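Local coordinates for protein cytochrome P450 (Bacillus megaterium, PDB 5L92) that binds heme and the steroid corticosterone and, as a cytochrome P450 monooxygenase, probably inserts oxygen from O2 into its substrates, at residues Met145-Ala148 and Asp149-Gly152; Glu231-Gly234 and Phe235-Leu239. One frame throughout, in Å; residues are numbered along the deposited sequence.

Contact 1 of 2, residues Met145-Ala148 and Asp149-Gly152; sequences MVIA and DILG
A Schellman motif closes helix 141-151 of this cytochrome P450, with A148 and G152 on either side of the last turn. G152 is the C-prime residue and has left helical geometry with a positive phi. In the motif G152 N is turned to D149 O, and A148 O is the acceptor for the backbone N of the residue after G152. With this backbone, any CB on G152 would run into the carbonyl O of L151, and glycine avoids it. The last regular bond of the helix runs from G152 N to A148 O at 2.9 Å, bent to 133°. Upstream D149 N, I150 N and L151 N each donate four residues back, and the last is nearly straight at 167°.

Two side-chain pairs run along the helix on different faces. V146 and I150 lie side by side, with V146 CG1 3.8 Å from I150 CD1. L357 of helix 355-372 covers both. I147 and L151 likewise point the same way and pack against L239 of helix 229-245. The CG1 of I147 is anti to its backbone N (chi1 -155°), beside the carbonyl carbon. This turns the branch toward the next turn of the helix, where L151 CD1 lies 4.1 Å away. I147 also comes within about 4 Å of the heme, nearest atoms. On the exposed side D149 bends back over its own helix. Its CG sits 3.5 Å from M145 O.

Contact 2 of 2, residues Glu231-Gly234 and Phe235-Leu239; sequences EIVG and FSILL. With HEM (protoporphyrin IX containing Fe), chain C.
The backbone from E231 to L239 is regular alpha helix, with F235, S236, I237 and L238 each donating N-H to the carbonyl four residues back. It belongs to helix 229-245, the first part of the long I-helix of the P450 fold, which runs past the heme and the steroid pocket.

S236 adds a side-chain bond. Its OG donates to I232 O at 2.8 Å, and its N donates to the same oxygen at 2.9 Å. The two donors come from opposite faces of the carbonyl plane, OG lying 36° out of it. With chi1 at -62° OG lies beside the backbone N of S236, anti to the carbonyl carbon, which brings it back over I232 O. An alanine here would remove the hydroxyl and is likely to leave I232 O with the single backbone bond from this residue.

V233 and I237 point the same way on another face. V233 CG1 meets I237 CD1 at 3.6 Å, and I237 CD1 also rests against V233 O. F198 of helix 177-207 covers I237. The F235 ring takes L239 CG over one face, 3.7 Å above the plane and offset toward the rim.

The last residues reach the heme. L238 CD2 is 3.6 Å from the heme methyl CMD, and L239 CD2 is 3.4 Å from the heme vinyl carbon CBC. L238 and L239 thus offer only apolar side-chain atoms to the heme, and L238 also touches corticosterone. The hydroxyl hydrogen of the buried S236 is meanwhile used within its own helix, on I232 O.

Overall arrangement
Along the chain from the N terminus, contact 1 comes first, at the C-terminal end of helix 141-151. Contact 2 follows about eighty residues later, in the first part of helix 229-245. Each is local and continuous in sequence, so neither closes a long loop. They lie in series and neither nest nor cross. Their centres are about 13 Å apart, and the two helices touch directly. I147 CG1 packs on L239 O at 3.4 Å, and L151 CD2 meets L239 CD1 at 3.8 Å. L239 therefore bridges contact 1 and the heme. Contact 1 also joins helix 355-372, while contact 2 joins helices 177-207 and 213-222.

Contact 1 of 2, residues Met145-Ala148 and Asp149-Gly152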
loop_
_atom_site.group_PDB
_atom_site.type_symbol
_atom_site.label_atom_id
_atom_site.label_comp_id
_atom_site.label_asym_id
_atom_site.label_seq_id
_atom_site.Cartn_x
_atom_site.Cartn_y
_atom_site.Cartn_z
ATOM N N MET A 145 9.065 -8.731 7.971
ATOM C CA MET A 145 9.401 -9.430 9.206
ATOM C C MET A 145 8.284 -9.284 10.219
ATOM O O MET A 145 7.949 -10.235 10.930
ATOM C CB MET A 145 10.715 -8.896 9.791
ATOM C CG MET A 145 11.944 -9.267 9.012
ATOM S SD MET A 145 13.346 -8.208 9.438
ATOM C CE MET A 145 14.726 -9.240 9.059
ATOM N N VAL A 146 7.684 -8.101 10.292
ATOM C CA VAL A 146 6.501 -7.926 11.123
ATOM C C VAL A 146 5.363 -8.809 10.615
ATOM O O VAL A 146 4.743 -9.548 11.385
ATOM C CB VAL A 146 6.082 -6.446 11.170
ATOM C CG1 VAL A 146 4.770 -6.313 11.892
ATOM C CG2 VAL A 146 7.124 -5.610 11.878
ATOM N N ILE A 147 5.070 -8.743 9.308
ATOM C CA ILE A 147 3.914 -9.470 8.777
ATOM C C ILE A 147 4.113 -10.978 8.866
ATOM O O ILE A 147 3.153 -11.713 9.054
ATOM C CB ILE A 147 3.596 -9.041 7.325
ATOM C CG1 ILE A 147 2.121 -9.281 7.000
ATOM C CG2 ILE A 147 4.429 -9.847 6.299
ATOM C CD1 ILE A 147 1.157 -8.398 7.773
ATOM N N ALA A 148 5.344 -11.463 8.707
ATOM C CA ALA A 148 5.610 -12.886 8.870
ATOM C C ALA A 148 5.385 -13.326 10.319
ATOM O O ALA A 148 4.883 -14.432 10.564
ATOM C CB ALA A 148 7.029 -13.213 8.426
ATOM N N ASP A 149 5.708 -12.464 11.294
ATOM C CA ASP A 149 5.384 -12.779 12.688
ATOM C C ASP A 149 3.880 -12.755 12.936
ATOM O O ASP A 149 3.360 -13.592 13.671
ATOM C CB ASP A 149 6.069 -11.800 13.632
ATOM C CG ASP A 149 7.523 -12.144 13.868
ATOM O OD1 ASP A 149 7.991 -13.192 13.368
ATOM O OD2 ASP A 149 8.197 -11.366 14.565
ATOM N N ILE A 150 3.166 -11.815 12.320
ATOM C CA ILE A 150 1.718 -11.720 12.504
ATOM C C ILE A 150 1.005 -12.932 11.903
ATOM O O ILE A 150 0.044 -13.446 12.488
ATOM C CB ILE A 150 1.182 -10.413 11.883
ATOM C CG1 ILE A 150 1.574 -9.199 12.720
ATOM C CG2 ILE A 150 -0.356 -10.448 11.739
ATOM C CD1 ILE A 150 1.303 -7.881 12.017
ATOM N N LEU A 151 1.404 -13.352 10.694
ATOM C CA LEU A 151 0.805 -14.538 10.076
ATOM C C LEU A 151 1.259 -15.836 10.748
ATOM O O LEU A 151 0.511 -16.818 10.764
ATOM C CB LEU A 151 1.131 -14.575 8.583
ATOM C CG LEU A 151 0.559 -13.371 7.835
ATOM C CD1 LEU A 151 1.167 -13.182 6.442
ATOM C CD2 LEU A 151 -0.936 -13.527 7.746
ATOM N N GLY A 152 2.459 -15.857 11.310
ATOM C CA GLY A 152 3.025 -17.062 11.869
ATOM C C GLY A 152 3.720 -17.918 10.835
ATOM O O GLY A 152 3.717 -19.149 10.959
#

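Contact 2 of 2, residues Glu231-Gly234 and Phe235-Leu239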
loop_
_atom_site.group_PDB
_atom_site.type_symbol
_atom_site.label_atom_id
_atom_site.label_comp_id
_atom_site.label_asym_id
_atom_site.label_seq_id
_atom_site.Cartn_x
_atom_site.Cartn_y
_atom_site.Cartn_z
ATOM N N GLU A 231 -11.137 -18.717 2.485
ATOM C CA GLU A 231 -11.217 -17.336 2.956
ATOM C C GLU A 231 -10.038 -17.002 3.865
ATOM O O GLU A 231 -9.463 -15.907 3.774
ATOM C CB GLU A 231 -12.554 -17.108 3.648
ATOM C CG GLU A 231 -13.671 -16.803 2.645
ATOM C CD GLU A 231 -15.090 -16.862 3.226
ATOM O OE1 GLU A 231 -15.240 -17.098 4.441
ATOM O OE2 GLU A 231 -16.057 -16.672 2.459
ATOM N N ILE A 232 -9.616 -17.959 4.692
ATOM C CA ILE A 232 -8.437 -17.742 5.514
ATOM C C ILE A 232 -7.196 -17.613 4.638
ATOM O O ILE A 232 -6.349 -16.735 4.861
ATOM C CB ILE A 232 -8.297 -18.873 6.556
ATOM C CG1 ILE A 232 -9.570 -18.942 7.397
ATOM C CG2 ILE A 232 -7.031 -18.652 7.438
ATOM C CD1 ILE A 232 -9.520 -19.947 8.485
ATOM N N VAL A 233 -7.071 -18.473 3.626
ATOM C CA VAL A 233 -5.963 -18.359 2.680
ATOM C C VAL A 233 -5.981 -16.994 1.997
ATOM O O VAL A 233 -4.948 -16.331 1.888
ATOM C CB VAL A 233 -6.005 -19.514 1.664
ATOM C CG1 VAL A 233 -5.093 -19.255 0.460
ATOM C CG2 VAL A 233 -5.556 -20.795 2.348
ATOM N N GLY A 234 -7.152 -16.562 1.527
ATOM C CA GLY A 234 -7.239 -15.294 0.814
ATOM C C GLY A 234 -6.809 -14.108 1.675
ATOM O O GLY A 234 -6.061 -13.236 1.226
ATOM N N PHE A 235 -7.271 -14.066 2.925
ATOM C CA PHE A 235 -6.894 -12.982 3.824
ATOM C C PHE A 235 -5.408 -13.047 4.157
ATOM O O PHE A 235 -4.712 -12.021 4.144
ATOM C CB PHE A 235 -7.767 -13.045 5.084
ATOM C CG PHE A 235 -7.418 -12.009 6.122
ATOM C CD1 PHE A 235 -7.915 -10.710 6.033
ATOM C CD2 PHE A 235 -6.611 -12.350 7.192
ATOM C CE1 PHE A 235 -7.582 -9.750 6.997
ATOM C CE2 PHE A 235 -6.276 -11.404 8.161
ATOM C CZ PHE A 235 -6.764 -10.110 8.070
ATOM N N SER A 236 -4.889 -14.250 4.387
ATOM C CA SER A 236 -3.468 -14.399 4.659
ATOM C C SER A 236 -2.630 -13.880 3.497
ATOM O O SER A 236 -1.631 -13.176 3.709
ATOM C CB SER A 236 -3.163 -15.858 4.967
ATOM O OG SER A 236 -3.876 -16.228 6.131
ATOM N N ILE A 237 -3.054 -14.170 2.263
ATOM C CA ILE A 237 -2.312 -13.690 1.095
ATOM C C ILE A 237 -2.374 -12.170 1.005
ATOM O O ILE A 237 -1.363 -11.511 0.749
ATOM C CB ILE A 237 -2.837 -14.366 -0.193
ATOM C CG1 ILE A 237 -2.355 -15.841 -0.260
ATOM C CG2 ILE A 237 -2.372 -13.620 -1.440
ATOM C CD1 ILE A 237 -3.161 -16.702 -1.212
ATOM N N LEU A 238 -3.556 -11.598 1.206
ATOM C CA LEU A 238 -3.695 -10.147 1.175
ATOM C C LEU A 238 -2.728 -9.495 2.149
ATOM O O LEU A 238 -2.030 -8.541 1.792
ATOM C CB LEU A 238 -5.129 -9.771 1.512
ATOM C CG LEU A 238 -5.515 -8.287 1.603
ATOM C CD1 LEU A 238 -5.234 -7.528 0.285
ATOM C CD2 LEU A 238 -6.976 -8.221 1.981
ATOM N N LEU A 239 -2.634 -10.034 3.368
ATOM C CA LEU A 239 -1.743 -9.454 4.368
ATOM C C LEU A 239 -0.304 -9.644 3.963
ATOM O O LEU A 239 0.515 -8.728 4.105
ATOM C CB LEU A 239 -1.967 -10.074 5.747
ATOM C CG LEU A 239 -3.263 -9.842 6.497
ATOM C CD1 LEU A 239 -3.058 -10.399 7.927
ATOM C CD2 LEU A 239 -3.690 -8.431 6.539
HETATM C CHA HEM C . -7.004 -1.766 2.277
HETATM C CHB HEM C . -3.383 1.425 1.487
HETATM C CHC HEM C . -0.549 -0.882 4.610
HETATM C CHD HEM C . -3.968 -4.290 4.984
HETATM C C1A HEM C . -6.268 -0.672 1.838
HETATM C C2A HEM C . -6.773 0.385 0.989
HETATM C C3A HEM C . -5.773 1.250 0.763
HETATM C C4A HEM C . -4.607 0.793 1.482
HETATM C CMA HEM C . -5.854 2.532 -0.091
HETATM C CAA HEM C . -8.214 0.485 0.417
HETATM C CBA HEM C . -8.508 -0.600 -0.620
HETATM C CGA HEM C . -9.757 -0.309 -1.409
HETATM O O1A HEM C . -10.580 0.517 -0.994
HETATM O O2A HEM C . -9.948 -0.887 -2.492
HETATM C C1B HEM C . -2.302 1.133 2.284
HETATM C C2B HEM C . -1.103 1.937 2.483
HETATM C C3B HEM C . -0.322 1.265 3.346
HETATM C C4B HEM C . -0.999 0.033 3.699
HETATM C CMB HEM C . -0.847 3.313 1.838
HETATM C CAB HEM C . 1.040 1.644 3.962
HETATM C CBB HEM C . 1.467 2.913 4.069
HETATM C C1C HEM C . -1.235 -2.012 4.990
HETATM C C2C HEM C . -0.729 -3.060 5.835
HETATM C C3C HEM C . -1.672 -3.978 5.948
HETATM C C4C HEM C . -2.799 -3.588 5.145
HETATM C CMC HEM C . 0.645 -3.106 6.553
HETATM C CAC HEM C . -1.468 -5.259 6.765
HETATM C CBC HEM C . -2.292 -5.552 7.766
HETATM C C1D HEM C . -5.083 -3.921 4.289
HETATM C C2D HEM C . -6.294 -4.710 4.188
HETATM C C3D HEM C . -7.163 -4.016 3.438
HETATM C C4D HEM C . -6.496 -2.780 3.042
HETATM C CMD HEM C . -6.453 -6.103 4.855
HETATM C CAD HEM C . -8.605 -4.401 3.022
HETATM C CBD HEM C . -9.638 -3.813 4.004
HETATM C CGD HEM C . -11.078 -4.023 3.576
HETATM O O1D HEM C . -11.988 -3.956 4.434
HETATM O O2D HEM C . -11.367 -4.236 2.371
HETATM N NA HEM C . -4.939 -0.409 2.140
HETATM N NB HEM C . -2.184 -0.022 3.026
HETATM N NC HEM C . -2.504 -2.376 4.575
HETATM N ND HEM C . -5.239 -2.777 3.552
HETATM FE FE HEM C . -3.727 -1.372 3.420
#